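Local coordinates for cellulase (PDB 3B7M), which catalyses, as a family 12 endoglucanase engineered on its active surface, the hydrolysis of internal beta-1,4-glucosidic bonds in cellulose, at residues A57-I62 with S192-F197; G90-A95 with N120-V125; A95-F100 with E114-L119; W142-A147 with I155-T160. All coordinates share one frame; numbering follows the deposited sequence.

Contact 1 of 4, residues A57-I62 with S192-F197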
loop_
_atom_site.group_PDB
_atom_site.type_symbol
_atom_site.label_atom_id
_atom_site.label_comp_id
_atom_site.label_asym_id
_atom_site.label_seq_id
_atom_site.Cartn_x
_atom_site.Cartn_y
_atom_site.Cartn_z
ATOM N N ALA A 57 -7.117 6.180 -9.904
ATOM C CA ALA A 57 -6.907 5.740 -11.277
ATOM C C ALA A 57 -6.052 4.474 -11.342
ATOM O O ALA A 57 -6.337 3.558 -12.109
ATOM C CB ALA A 57 -6.251 6.843 -12.078
ATOM N N ALA A 58 -5.013 4.423 -10.512
ATOM C CA ALA A 58 -3.998 3.383 -10.595
ATOM C C ALA A 58 -3.257 3.288 -9.278
ATOM O O ALA A 58 -3.207 4.266 -8.512
ATOM C CB ALA A 58 -3.027 3.700 -11.706
ATOM N N TYR A 59 -2.675 2.122 -9.022
ATOM C CA TYR A 59 -1.835 1.925 -7.841
ATOM C C TYR A 59 -0.652 1.037 -8.226
ATOM O O TYR A 59 -0.635 -0.164 -7.893
ATOM C CB TYR A 59 -2.665 1.317 -6.697
ATOM C CG TYR A 59 -1.908 1.017 -5.399
ATOM C CD1 TYR A 59 -1.111 1.980 -4.775
ATOM C CD2 TYR A 59 -2.041 -0.223 -4.777
ATOM C CE1 TYR A 59 -0.442 1.704 -3.569
ATOM C CE2 TYR A 59 -1.378 -0.517 -3.578
ATOM C CZ TYR A 59 -0.579 0.452 -2.985
ATOM O OH TYR A 59 0.073 0.152 -1.814
ATOM N N PRO A 60 0.329 1.603 -8.968
ATOM C CA PRO A 60 1.499 0.782 -9.296
ATOM C C PRO A 60 2.200 0.482 -7.981
ATOM O O PRO A 60 2.285 1.359 -7.123
ATOM C CB PRO A 60 2.356 1.710 -10.160
ATOM C CG PRO A 60 1.927 3.122 -9.741
ATOM C CD PRO A 60 0.449 2.982 -9.497
ATOM N N ASN A 61 2.658 -0.751 -7.799
ATOM C CA ASN A 61 3.085 -1.172 -6.470
ATOM C C ASN A 61 4.093 -2.300 -6.474
ATOM O O ASN A 61 4.236 -3.016 -7.463
ATOM C CB ASN A 61 1.864 -1.558 -5.617
ATOM C CG ASN A 61 1.220 -2.848 -6.069
ATOM O OD1 ASN A 61 1.553 -3.911 -5.566
ATOM N ND2 ASN A 61 0.306 -2.764 -7.033
ATOM N N ILE A 62 4.800 -2.451 -5.361
ATOM C CA ILE A 62 5.601 -3.644 -5.130
ATOM C C ILE A 62 4.959 -4.432 -3.989
ATOM O O ILE A 62 4.561 -3.849 -2.973
ATOM C CB ILE A 62 7.094 -3.306 -4.859
ATOM C CG1 ILE A 62 7.912 -4.585 -4.614
ATOM C CG2 ILE A 62 7.230 -2.265 -3.738
ATOM C CD1 ILE A 62 9.443 -4.389 -4.764
ATOM N N SER A 192 -1.050 -10.227 2.246
ATOM C CA SER A 192 0.004 -9.543 1.514
ATOM C C SER A 192 0.298 -8.160 2.065
ATOM O O SER A 192 -0.534 -7.561 2.770
ATOM C CB SER A 192 -0.368 -9.421 0.030
ATOM O OG SER A 192 -1.619 -8.780 -0.118
ATOM N N VAL A 193 1.485 -7.666 1.722
ATOM C CA VAL A 193 1.908 -6.318 2.073
ATOM C C VAL A 193 2.396 -5.682 0.793
ATOM O O VAL A 193 3.312 -6.216 0.143
ATOM C CB VAL A 193 3.078 -6.315 3.078
ATOM C CG1 VAL A 193 3.615 -4.881 3.265
ATOM C CG2 VAL A 193 2.653 -6.933 4.418
ATOM N N GLN A 194 1.803 -4.548 0.435
ATOM C CA GLN A 194 2.202 -3.811 -0.764
ATOM C C GLN A 194 2.550 -2.390 -0.393
ATOM O O GLN A 194 2.019 -1.870 0.586
ATOM C CB GLN A 194 1.046 -3.724 -1.753
ATOM C CG GLN A 194 0.223 -4.968 -1.918
ATOM C CD GLN A 194 -0.881 -4.768 -2.910
ATOM O OE1 GLN A 194 -1.710 -3.886 -2.758
ATOM N NE2 GLN A 194 -0.898 -5.586 -3.944
ATOM N N THR A 195 3.409 -1.749 -1.187
ATOM C CA THR A 195 3.523 -0.301 -1.130
ATOM C C THR A 195 3.671 0.258 -2.549
ATOM O O THR A 195 4.126 -0.441 -3.455
ATOM C CB THR A 195 4.678 0.165 -0.249
ATOM O OG1 THR A 195 4.456 1.530 0.129
ATOM C CG2 THR A 195 6.030 0.034 -0.988
ATOM N N GLY A 196 3.279 1.513 -2.722
ATOM C CA GLY A 196 3.394 2.197 -3.999
ATOM C C GLY A 196 2.622 3.503 -3.950
ATOM O O GLY A 196 2.490 4.108 -2.888
ATOM N N PHE A 197 2.124 3.937 -5.104
ATOM C CA PHE A 197 1.509 5.231 -5.217
ATOM C C PHE A 197 0.097 5.089 -5.764
ATOM O O PHE A 197 -0.097 4.513 -6.829
ATOM C CB PHE A 197 2.364 6.137 -6.114
ATOM C CG PHE A 197 3.825 6.166 -5.725
ATOM C CD1 PHE A 197 4.276 7.008 -4.725
ATOM C CD2 PHE A 197 4.740 5.329 -6.350
ATOM C CE1 PHE A 197 5.628 7.037 -4.364
ATOM C CE2 PHE A 197 6.082 5.337 -5.986
ATOM C CZ PHE A 197 6.525 6.190 -4.990
#
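With CG anti to the backbone N (chi1 178°), the ring of Y59 lies alongside the strand of G196 and T195, and Y59 OH comes to 3.5 Å from T195 CA. N61 turns differently: at chi1 71° its CG sits between N and C, folding the amide so that ND2 donates to Y59 O, two residues back, at 2.9 Å, almost in the amide plane. That bond fixes the rotation of the N61 amide; N61 CB lies over one face of the Y59 ring, while Q194 OE1 lies 3.5 Å from Y59 CE2, at the ring edge. Glycine suits position 196, because a side chain there would run into P60 O and N61 CA. P60 has no N-H to give, but its O accepts from F197 N at 3.3 Å. The antiparallel ladder then continues through I62, whose N donates to T195 O at 2.9 Å and whose O receives T195 N; the CG2 methyls of the two beta-branched residues touch. Y59 OH bonds A95 O and Q194 NE2 bonds Q63 OE1. Strand 189-199 lies between strands 61-65 and 91-101, with F211 of strand 207-215, in the other sheet, packing against I62 and T195.

Contact 2 of 4, residues G90-A95 with N120-V125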
loop_
_atom_site.group_PDB
_atom_site.type_symbol
_atom_site.label_atom_id
_atom_site.label_comp_id
_atom_site.label_asym_id
_atom_site.label_seq_id
_atom_site.Cartn_x
_atom_site.Cartn_y
_atom_site.Cartn_z
ATOM N N GLY A 90 0.653 17.018 -9.419
ATOM C CA GLY A 90 -0.315 15.940 -9.533
ATOM C C GLY A 90 -1.089 15.697 -8.259
ATOM O O GLY A 90 -0.930 16.416 -7.270
ATOM N N ARG A 91 -1.949 14.691 -8.295
ATOM C CA ARG A 91 -2.708 14.290 -7.120
ATOM C C ARG A 91 -2.443 12.815 -6.957
ATOM O O ARG A 91 -2.806 12.022 -7.826
ATOM C CB ARG A 91 -4.211 14.580 -7.278
ATOM C CG ARG A 91 -4.572 16.079 -7.306
ATOM C CD ARG A 91 -6.099 16.328 -7.226
ATOM N NE ARG A 91 -6.782 15.544 -8.227
ATOM C CZ ARG A 91 -7.758 14.663 -8.019
ATOM N NH1 ARG A 91 -8.303 14.459 -6.823
ATOM N NH2 ARG A 91 -8.218 14.015 -9.061
ATOM N N TRP A 92 -1.783 12.463 -5.855
ATOM C CA TRP A 92 -1.311 11.106 -5.611
ATOM C C TRP A 92 -1.026 10.934 -4.121
ATOM O O TRP A 92 -0.881 11.923 -3.402
ATOM C CB TRP A 92 -0.014 10.825 -6.410
ATOM C CG TRP A 92 1.064 11.875 -6.202
ATOM C CD1 TRP A 92 1.292 12.976 -6.977
ATOM C CD2 TRP A 92 2.030 11.933 -5.135
ATOM N NE1 TRP A 92 2.347 13.714 -6.464
ATOM C CE2 TRP A 92 2.804 13.100 -5.330
ATOM C CE3 TRP A 92 2.319 11.105 -4.037
ATOM C CZ2 TRP A 92 3.840 13.463 -4.475
ATOM C CZ3 TRP A 92 3.343 11.464 -3.189
ATOM C CH2 TRP A 92 4.092 12.634 -3.409
ATOM N N ASN A 93 -0.940 9.683 -3.662
ATOM C CA ASN A 93 -0.369 9.410 -2.349
ATOM C C ASN A 93 0.740 8.374 -2.435
ATOM O O ASN A 93 0.884 7.696 -3.446
ATOM C CB ASN A 93 -1.442 9.016 -1.310
ATOM C CG ASN A 93 -2.068 7.652 -1.585
ATOM O OD1 ASN A 93 -3.236 7.407 -1.251
ATOM N ND2 ASN A 93 -1.306 6.763 -2.182
ATOM N N ALA A 94 1.521 8.268 -1.370
ATOM C CA ALA A 94 2.487 7.197 -1.218
ATOM C C ALA A 94 2.003 6.391 -0.013
ATOM O O ALA A 94 1.972 6.898 1.113
ATOM C CB ALA A 94 3.885 7.772 -0.997
ATOM N N ALA A 95 1.594 5.144 -0.253
ATOM C CA ALA A 95 0.831 4.419 0.746
ATOM C C ALA A 95 1.115 2.930 0.713
ATOM O O ALA A 95 1.186 2.327 -0.372
ATOM C CB ALA A 95 -0.675 4.678 0.525
ATOM N N ASN A 120 2.976 10.025 2.538
ATOM C CA ASN A 120 3.094 11.286 1.816
ATOM C C ASN A 120 1.959 11.405 0.818
ATOM O O ASN A 120 1.295 10.412 0.500
ATOM C CB ASN A 120 4.455 11.362 1.092
ATOM C CG ASN A 120 5.048 12.782 1.053
ATOM O OD1 ASN A 120 6.262 12.962 1.161
ATOM N ND2 ASN A 120 4.203 13.773 0.900
ATOM N N LYS A 121 1.741 12.626 0.334
ATOM C CA LYS A 121 0.774 12.915 -0.722
ATOM C C LYS A 121 1.009 14.304 -1.311
ATOM O O LYS A 121 1.769 15.105 -0.772
ATOM C CB LYS A 121 -0.669 12.834 -0.194
ATOM C CG LYS A 121 -1.017 13.867 0.900
ATOM C CD LYS A 121 -2.386 13.588 1.496
ATOM C CE LYS A 121 -2.900 14.788 2.285
ATOM N NZ LYS A 121 -4.339 14.625 2.650
ATOM N N ASN A 122 0.328 14.577 -2.417
ATOM C CA ASN A 122 0.267 15.910 -2.996
ATOM C C ASN A 122 -1.138 16.175 -3.541
ATOM O O ASN A 122 -1.804 15.264 -4.064
ATOM C CB ASN A 122 1.303 16.063 -4.109
ATOM C CG ASN A 122 1.492 17.508 -4.534
ATOM O OD1 ASN A 122 1.053 17.919 -5.613
ATOM N ND2 ASN A 122 2.127 18.289 -3.679
ATOM N N GLY A 123 -1.578 17.428 -3.436
ATOM C CA GLY A 123 -2.918 17.796 -3.865
ATOM C C GLY A 123 -3.931 17.461 -2.798
ATOM O O GLY A 123 -3.584 17.089 -1.674
ATOM N N ASP A 124 -5.199 17.553 -3.164
ATOM C CA ASP A 124 -6.277 17.549 -2.184
ATOM C C ASP A 124 -6.768 16.149 -1.765
ATOM O O ASP A 124 -7.888 16.012 -1.263
ATOM C CB ASP A 124 -7.445 18.344 -2.770
ATOM C CG ASP A 124 -7.899 17.797 -4.132
ATOM O OD1 ASP A 124 -7.629 16.604 -4.421
ATOM O OD2 ASP A 124 -8.522 18.554 -4.915
ATOM N N VAL A 125 -5.954 15.117 -1.955
ATOM C CA VAL A 125 -6.455 13.737 -1.798
ATOM C C VAL A 125 -6.636 13.298 -0.353
ATOM O O VAL A 125 -5.768 13.527 0.490
ATOM C CB VAL A 125 -5.620 12.702 -2.600
ATOM C CG1 VAL A 125 -5.689 13.024 -4.090
ATOM C CG2 VAL A 125 -4.185 12.680 -2.138
#
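The indole of W92 has one face laid over strand 120-122: N122 CB sits 3.2 Å above its plane, toward the rim, and K121 CA makes a CH-pi contact 4.3 Å from the centroid of the six-membered ring. At the edge of the same ring, near its plane, lies A94 N. A chi1 of 52° holds CG of W92 between its backbone N and carbonyl carbon, which carries the ring over toward K121 and N122; NE1 is satisfied by T89 O. The other flat group, the guanidinium of R91, is met at its edge by D124 OD1, which uses its syn lone pair to accept from NH1 at 3.3 Å in a salt bridge, the two planes 73° apart. R91 NH2 goes to G53 O. These residues lie at the end of the hairpin remote from its connecting loop; its strands, 91-101 and 112-122, are antiparallel neighbours in the larger sheet of the family 12 jelly roll. N122 N donates to W92 O at 3.1 Å, and A94 N to N120 O at 2.9 Å; the return bond from W92 N to N122 O is weak. Beyond the strand G123, with positive phi, turns the chain beside R91 CG, where a side chain would clash. V125 folds back against the face opposite the W92 indole, CG1 against R91 CB and CG2 3.6 Å from W92 O, while the extended K121 reaches V125 O with NZ.

Contact 3 of 4, residues A95-F100 with E114-L119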
loop_
_atom_site.group_PDB
_atom_site.type_symbol
_atom_site.label_atom_id
_atom_site.label_comp_id
_atom_site.label_asym_id
_atom_site.label_seq_id
_atom_site.Cartn_x
_atom_site.Cartn_y
_atom_site.Cartn_z
ATOM N N ALA A 95 1.594 5.144 -0.253
ATOM C CA ALA A 95 0.831 4.419 0.746
ATOM C C ALA A 95 1.115 2.930 0.713
ATOM O O ALA A 95 1.186 2.327 -0.372
ATOM C CB ALA A 95 -0.675 4.678 0.525
ATOM N N TYR A 96 1.310 2.348 1.897
ATOM C CA TYR A 96 1.198 0.898 2.083
ATOM C C TYR A 96 -0.242 0.433 1.998
ATOM O O TYR A 96 -1.166 1.171 2.371
ATOM C CB TYR A 96 1.728 0.475 3.448
ATOM C CG TYR A 96 3.224 0.334 3.480
ATOM C CD1 TYR A 96 4.041 1.456 3.602
ATOM C CD2 TYR A 96 3.828 -0.913 3.376
ATOM C CE1 TYR A 96 5.420 1.330 3.623
ATOM C CE2 TYR A 96 5.210 -1.041 3.397
ATOM C CZ TYR A 96 5.992 0.094 3.529
ATOM O OH TYR A 96 7.369 -0.001 3.548
ATOM N N ASP A 97 -0.421 -0.800 1.529
ATOM C CA ASP A 97 -1.719 -1.455 1.507
ATOM C C ASP A 97 -1.514 -2.889 2.004
ATOM O O ASP A 97 -0.722 -3.651 1.432
ATOM C CB ASP A 97 -2.269 -1.447 0.078
ATOM C CG ASP A 97 -3.800 -1.442 0.012
ATOM O OD1 ASP A 97 -4.484 -1.479 1.058
ATOM O OD2 ASP A 97 -4.314 -1.389 -1.127
ATOM N N ILE A 98 -2.190 -3.240 3.089
ATOM C CA ILE A 98 -2.057 -4.558 3.701
ATOM C C ILE A 98 -3.424 -5.250 3.719
ATOM O O ILE A 98 -4.416 -4.670 4.195
ATOM C CB ILE A 98 -1.487 -4.469 5.135
ATOM C CG1 ILE A 98 -0.228 -3.566 5.156
ATOM C CG2 ILE A 98 -1.153 -5.856 5.648
ATOM C CD1 ILE A 98 0.375 -3.318 6.534
ATOM N N PHE A 99 -3.484 -6.476 3.197
ATOM C CA PHE A 99 -4.770 -7.175 3.080
ATOM C C PHE A 99 -4.945 -8.357 4.031
ATOM O O PHE A 99 -4.036 -9.180 4.192
ATOM C CB PHE A 99 -5.016 -7.607 1.636
ATOM C CG PHE A 99 -5.346 -6.464 0.728
ATOM C CD1 PHE A 99 -6.645 -5.946 0.682
ATOM C CD2 PHE A 99 -4.361 -5.885 -0.070
ATOM C CE1 PHE A 99 -6.954 -4.871 -0.155
ATOM C CE2 PHE A 99 -4.663 -4.811 -0.916
ATOM C CZ PHE A 99 -5.958 -4.305 -0.958
ATOM N N PHE A 100 -6.124 -8.412 4.657
ATOM C CA PHE A 100 -6.498 -9.470 5.591
ATOM C C PHE A 100 -7.773 -10.128 5.121
ATOM O O PHE A 100 -8.666 -9.453 4.606
ATOM C CB PHE A 100 -6.756 -8.911 6.989
ATOM C CG PHE A 100 -5.606 -8.136 7.555
ATOM C CD1 PHE A 100 -5.434 -6.794 7.241
ATOM C CD2 PHE A 100 -4.690 -8.746 8.393
ATOM C CE1 PHE A 100 -4.361 -6.068 7.771
ATOM C CE2 PHE A 100 -3.619 -8.022 8.920
ATOM C CZ PHE A 100 -3.471 -6.680 8.607
ATOM N N GLU A 114 -8.658 -4.051 4.604
ATOM C CA GLU A 114 -7.575 -3.397 3.918
ATOM C C GLU A 114 -7.037 -2.365 4.889
ATOM O O GLU A 114 -7.789 -1.501 5.351
ATOM C CB GLU A 114 -8.140 -2.726 2.666
ATOM C CG GLU A 114 -7.143 -1.964 1.827
ATOM C CD GLU A 114 -7.707 -1.492 0.473
ATOM O OE1 GLU A 114 -8.893 -1.773 0.138
ATOM O OE2 GLU A 114 -6.947 -0.826 -0.266
ATOM N N LEU A 115 -5.753 -2.475 5.219
ATOM C CA LEU A 115 -5.094 -1.505 6.090
ATOM C C LEU A 115 -4.054 -0.713 5.306
ATOM O O LEU A 115 -3.108 -1.284 4.760
ATOM C CB LEU A 115 -4.444 -2.194 7.292
ATOM C CG LEU A 115 -4.031 -1.348 8.504
ATOM C CD1 LEU A 115 -4.130 -2.162 9.789
ATOM C CD2 LEU A 115 -2.627 -0.788 8.352
ATOM N N MET A 116 -4.252 0.597 5.268
ATOM C CA MET A 116 -3.381 1.523 4.550
ATOM C C MET A 116 -2.550 2.389 5.496
ATOM O O MET A 116 -3.005 2.777 6.575
ATOM C CB MET A 116 -4.191 2.442 3.631
ATOM C CG MET A 116 -5.131 1.724 2.656
ATOM S SD MET A 116 -5.590 2.798 1.278
ATOM C CE MET A 116 -4.110 2.658 0.271
ATOM N N ILE A 117 -1.330 2.688 5.078
ATOM C CA ILE A 117 -0.465 3.592 5.820
ATOM C C ILE A 117 0.050 4.598 4.824
ATOM O O ILE A 117 0.795 4.246 3.911
ATOM C CB ILE A 117 0.678 2.833 6.491
ATOM C CG1 ILE A 117 0.111 1.709 7.369
ATOM C CG2 ILE A 117 1.609 3.789 7.273
ATOM C CD1 ILE A 117 1.170 0.761 7.955
ATOM N N TRP A 118 -0.383 5.845 4.991
ATOM C CA TRP A 118 -0.040 6.935 4.095
ATOM C C TRP A 118 1.160 7.671 4.667
ATOM O O TRP A 118 1.118 8.157 5.803
ATOM C CB TRP A 118 -1.213 7.921 3.982
ATOM C CG TRP A 118 -2.442 7.409 3.273
ATOM C CD1 TRP A 118 -2.941 6.137 3.297
ATOM C CD2 TRP A 118 -3.364 8.186 2.492
ATOM N NE1 TRP A 118 -4.100 6.068 2.554
ATOM C CE2 TRP A 118 -4.380 7.312 2.052
ATOM C CE3 TRP A 118 -3.407 9.528 2.093
ATOM C CZ2 TRP A 118 -5.436 7.737 1.242
ATOM C CZ3 TRP A 118 -4.464 9.954 1.295
ATOM C CH2 TRP A 118 -5.463 9.056 0.874
ATOM N N LEU A 119 2.214 7.758 3.866
ATOM C CA LEU A 119 3.458 8.399 4.271
ATOM C C LEU A 119 3.601 9.806 3.692
ATOM O O LEU A 119 4.282 10.663 4.275
ATOM C CB LEU A 119 4.652 7.533 3.844
ATOM C CG LEU A 119 4.712 6.128 4.468
ATOM C CD1 LEU A 119 5.961 5.406 3.989
ATOM C CD2 LEU A 119 4.703 6.214 5.992
#
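Backbone bonds come first: Y96 and I117 exchange N-H and carbonyl, as do I98 and L115. The tightest is I98 N to L115 O at 2.7 Å, and its partner, L115 N to I98 O, is nearly straight at 175°.

The polar side chains meet on the face that carries D97, F99 and E114. D97 OD2 stands 2.8 Å from E114 OE2, an exact spacing that is doubtful, with the carboxylate planes 31° apart. E114 reaches across because its CG is anti to the backbone N (chi1 179°) and the chain beyond is extended. It runs beside F99, pointing the same way, with CD 3.5 Å from F99 CE1.

Apolar contacts occur on both faces. The small A95 lets its CB sit close over the W118 indole in a CH-pi contact, 4.2 Å from the five-membered ring centroid; flexible M116 brings CE to within 4.0 Å of A95 CB. On the other face Y96 CB packs on I117 CB, L119 CD1 reaches the edge of the Y96 ring, and L115 CB meets the edge of the F100 ring at CE1, 3.9 Å away. F174 and I175 of helix 171-181 lie against I117 and F100, and Y96 OH bonds T80 OG1. One hydrophobic and one acid-bearing face on a central antiparallel hairpin fit the jelly-roll sandwich of glycoside hydrolase family 12, whose concave sheet carries the cellulose-binding cleft.

Contact 4 of 4, residues W142-A147 with I155-T160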
loop_
_atom_site.group_PDB
_atom_site.type_symbol
_atom_site.label_atom_id
_atom_site.label_comp_id
_atom_site.label_asym_id
_atom_site.label_seq_id
_atom_site.Cartn_x
_atom_site.Cartn_y
_atom_site.Cartn_z
ATOM N N TRP A 142 -0.434 9.711 13.846
ATOM C CA TRP A 142 -1.216 9.257 12.689
ATOM C C TRP A 142 -2.682 9.601 12.895
ATOM O O TRP A 142 -3.197 9.426 14.000
ATOM C CB TRP A 142 -1.086 7.739 12.539
ATOM C CG TRP A 142 0.325 7.265 12.515
ATOM C CD1 TRP A 142 1.141 7.032 13.593
ATOM C CD2 TRP A 142 1.111 6.993 11.354
ATOM N NE1 TRP A 142 2.386 6.630 13.169
ATOM C CE2 TRP A 142 2.393 6.598 11.799
ATOM C CE3 TRP A 142 0.852 7.032 9.976
ATOM C CZ2 TRP A 142 3.412 6.243 10.917
ATOM C CZ3 TRP A 142 1.876 6.692 9.096
ATOM C CH2 TRP A 142 3.137 6.294 9.572
ATOM N N GLU A 143 -3.341 10.102 11.848
ATOM C CA GLU A 143 -4.798 10.182 11.829
ATOM C C GLU A 143 -5.323 8.817 11.416
ATOM O O GLU A 143 -4.770 8.188 10.504
ATOM C CB GLU A 143 -5.317 11.177 10.789
ATOM C CG GLU A 143 -4.810 12.587 10.859
ATOM C CD GLU A 143 -5.382 13.445 9.723
ATOM O OE1 GLU A 143 -5.539 12.928 8.572
ATOM O OE2 GLU A 143 -5.666 14.639 9.986
ATOM N N VAL A 144 -6.399 8.384 12.065
ATOM C CA VAL A 144 -7.021 7.109 11.770
ATOM C C VAL A 144 -8.330 7.411 11.054
ATOM O O VAL A 144 -9.139 8.207 11.531
ATOM C CB VAL A 144 -7.292 6.274 13.057
ATOM C CG1 VAL A 144 -7.836 4.879 12.708
ATOM C CG2 VAL A 144 -6.011 6.147 13.897
ATOM N N TRP A 145 -8.507 6.774 9.899
ATOM C CA TRP A 145 -9.716 6.886 9.111
ATOM C C TRP A 145 -10.311 5.492 8.995
ATOM O O TRP A 145 -9.578 4.499 8.867
ATOM C CB TRP A 145 -9.416 7.440 7.714
ATOM C CG TRP A 145 -8.841 8.837 7.707
ATOM C CD1 TRP A 145 -7.577 9.212 8.082
ATOM C CD2 TRP A 145 -9.515 10.035 7.313
ATOM N NE1 TRP A 145 -7.425 10.566 7.938
ATOM C CE2 TRP A 145 -8.598 11.097 7.463
ATOM C CE3 TRP A 145 -10.804 10.315 6.849
ATOM C CZ2 TRP A 145 -8.928 12.420 7.164
ATOM C CZ3 TRP A 145 -11.132 11.638 6.554
ATOM C CH2 TRP A 145 -10.197 12.671 6.712
ATOM N N TYR A 146 -11.633 5.420 9.024
ATOM C CA TYR A 146 -12.315 4.140 8.946
ATOM C C TYR A 146 -13.524 4.193 8.021
ATOM O O TYR A 146 -14.334 5.121 8.090
ATOM C CB TYR A 146 -12.720 3.650 10.342
ATOM C CG TYR A 146 -13.443 2.323 10.326
ATOM C CD1 TYR A 146 -12.766 1.154 9.991
ATOM C CD2 TYR A 146 -14.808 2.235 10.635
ATOM C CE1 TYR A 146 -13.410 -0.070 9.962
ATOM C CE2 TYR A 146 -15.473 0.996 10.610
ATOM C CZ TYR A 146 -14.757 -0.147 10.273
ATOM O OH TYR A 146 -15.365 -1.384 10.229
ATOM N N ALA A 147 -13.621 3.180 7.160
ATOM C CA ALA A 147 -14.744 3.009 6.248
ATOM C C ALA A 147 -15.302 1.609 6.390
ATOM O O ALA A 147 -14.563 0.611 6.323
ATOM C CB ALA A 147 -14.317 3.249 4.814
ATOM N N ILE A 155 -9.138 0.645 6.737
ATOM C CA ILE A 155 -8.547 1.399 7.842
ATOM C C ILE A 155 -7.311 2.087 7.291
ATOM O O ILE A 155 -6.427 1.421 6.741
ATOM C CB ILE A 155 -8.147 0.490 9.053
ATOM C CG1 ILE A 155 -9.253 -0.521 9.395
ATOM C CG2 ILE A 155 -7.784 1.333 10.295
ATOM C CD1 ILE A 155 -8.929 -1.975 9.018
ATOM N N SER A 156 -7.259 3.415 7.403
ATOM C CA SER A 156 -6.124 4.189 6.907
ATOM C C SER A 156 -5.478 4.990 8.020
ATOM O O SER A 156 -6.169 5.680 8.772
ATOM C CB SER A 156 -6.554 5.151 5.802
ATOM O OG SER A 156 -7.220 4.485 4.746
ATOM N N TYR A 157 -4.152 4.885 8.117
ATOM C CA TYR A 157 -3.342 5.681 9.039
ATOM C C TYR A 157 -2.568 6.678 8.200
ATOM O O TYR A 157 -1.838 6.288 7.284
ATOM C CB TYR A 157 -2.379 4.778 9.820
ATOM C CG TYR A 157 -3.084 3.790 10.730
ATOM C CD1 TYR A 157 -3.583 2.577 10.234
ATOM C CD2 TYR A 157 -3.253 4.072 12.085
ATOM C CE1 TYR A 157 -4.239 1.669 11.082
ATOM C CE2 TYR A 157 -3.903 3.183 12.938
ATOM C CZ TYR A 157 -4.404 1.989 12.433
ATOM O OH TYR A 157 -5.035 1.113 13.287
ATOM N N VAL A 158 -2.756 7.962 8.481
ATOM C CA VAL A 158 -2.140 9.031 7.691
ATOM C C VAL A 158 -1.180 9.798 8.587
ATOM O O VAL A 158 -1.599 10.449 9.544
ATOM C CB VAL A 158 -3.211 9.989 7.093
ATOM C CG1 VAL A 158 -2.581 11.025 6.190
ATOM C CG2 VAL A 158 -4.265 9.196 6.314
ATOM N N ARG A 159 0.109 9.683 8.288
ATOM C CA ARG A 159 1.159 10.393 9.017
ATOM C C ARG A 159 0.919 11.890 9.006
ATOM O O ARG A 159 0.816 12.478 7.948
ATOM C CB ARG A 159 2.509 10.095 8.379
ATOM C CG ARG A 159 3.630 9.914 9.400
ATOM C CD ARG A 159 4.936 9.648 8.712
ATOM N NE ARG A 159 5.989 9.233 9.647
ATOM C CZ ARG A 159 6.880 10.061 10.195
ATOM N NH1 ARG A 159 6.845 11.364 9.920
ATOM N NH2 ARG A 159 7.806 9.582 11.022
ATOM N N THR A 160 0.827 12.505 10.180
ATOM C CA THR A 160 0.570 13.957 10.252
ATOM C C THR A 160 1.790 14.745 9.798
ATOM O O THR A 160 1.664 15.878 9.336
ATOM C CB THR A 160 0.172 14.418 11.663
ATOM O OG1 THR A 160 1.215 14.064 12.575
ATOM C CG2 THR A 160 -1.086 13.727 12.106
#
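W145 N gives the shortest polar bond, 2.8 Å to S156 O, and S156 N returns one to W145 O. E143 and V158 form the second such pair, both bonds 2.9 Å between N and O. The side chain of E143 also serves W145: its OE1 accepts from NE1 at 3.1 Å, close to the indole plane but from above that of the carboxylate, while OE2 forms a salt bridge with R131. Held in this way, the W145 indole brings CD1 to 3.8 Å from V158 CG2.

On the opposite face of the sheet, R159 CG lies over one face of the W142 ring, 3.8 Å from the centroid of its six-membered part in a CH-pi contact. A chi1 of -52° places CG of W142 beside the backbone N, and the ring reaches across the strand. The aliphatic stem of the arginine suits this greasy surface; its guanidinium stands at 86° to the indole, and NH1 finds T161 O. Next along, V144 CG2 lies beside the Y157 ring, and I155 CG1 meets the edge of Y146. F174 of helix 171-181 packs edge-to-face on W142 and on Y157, whose hydroxyl bonds D177. This is an antiparallel beta hairpin, strands 140-148 and 152-159, toward one side of the jelly-roll sheet.

All four contacts belong to one mixed sheet, which runs in the order 61-65, 189-199, 91-101, 112-122, 152-159, 140-148 through them. Contacts 2 and 3 are two stretches of the same hairpin, share A95 and have centres about 14 Å apart. Contact 1 flanks that hairpin on strand 91-101, its centre about 9 Å from that of contact 3; contact 4 flanks it through the parallel pairing of strands 112-122 and 152-159. Contacts 1 and 4 have centres about 17 Å apart and do not touch. Along the chain contact 3 falls within the span of contact 2, contact 4 follows both, and contact 1 encloses all three, so local hairpins and a long-range closure together build the sheet.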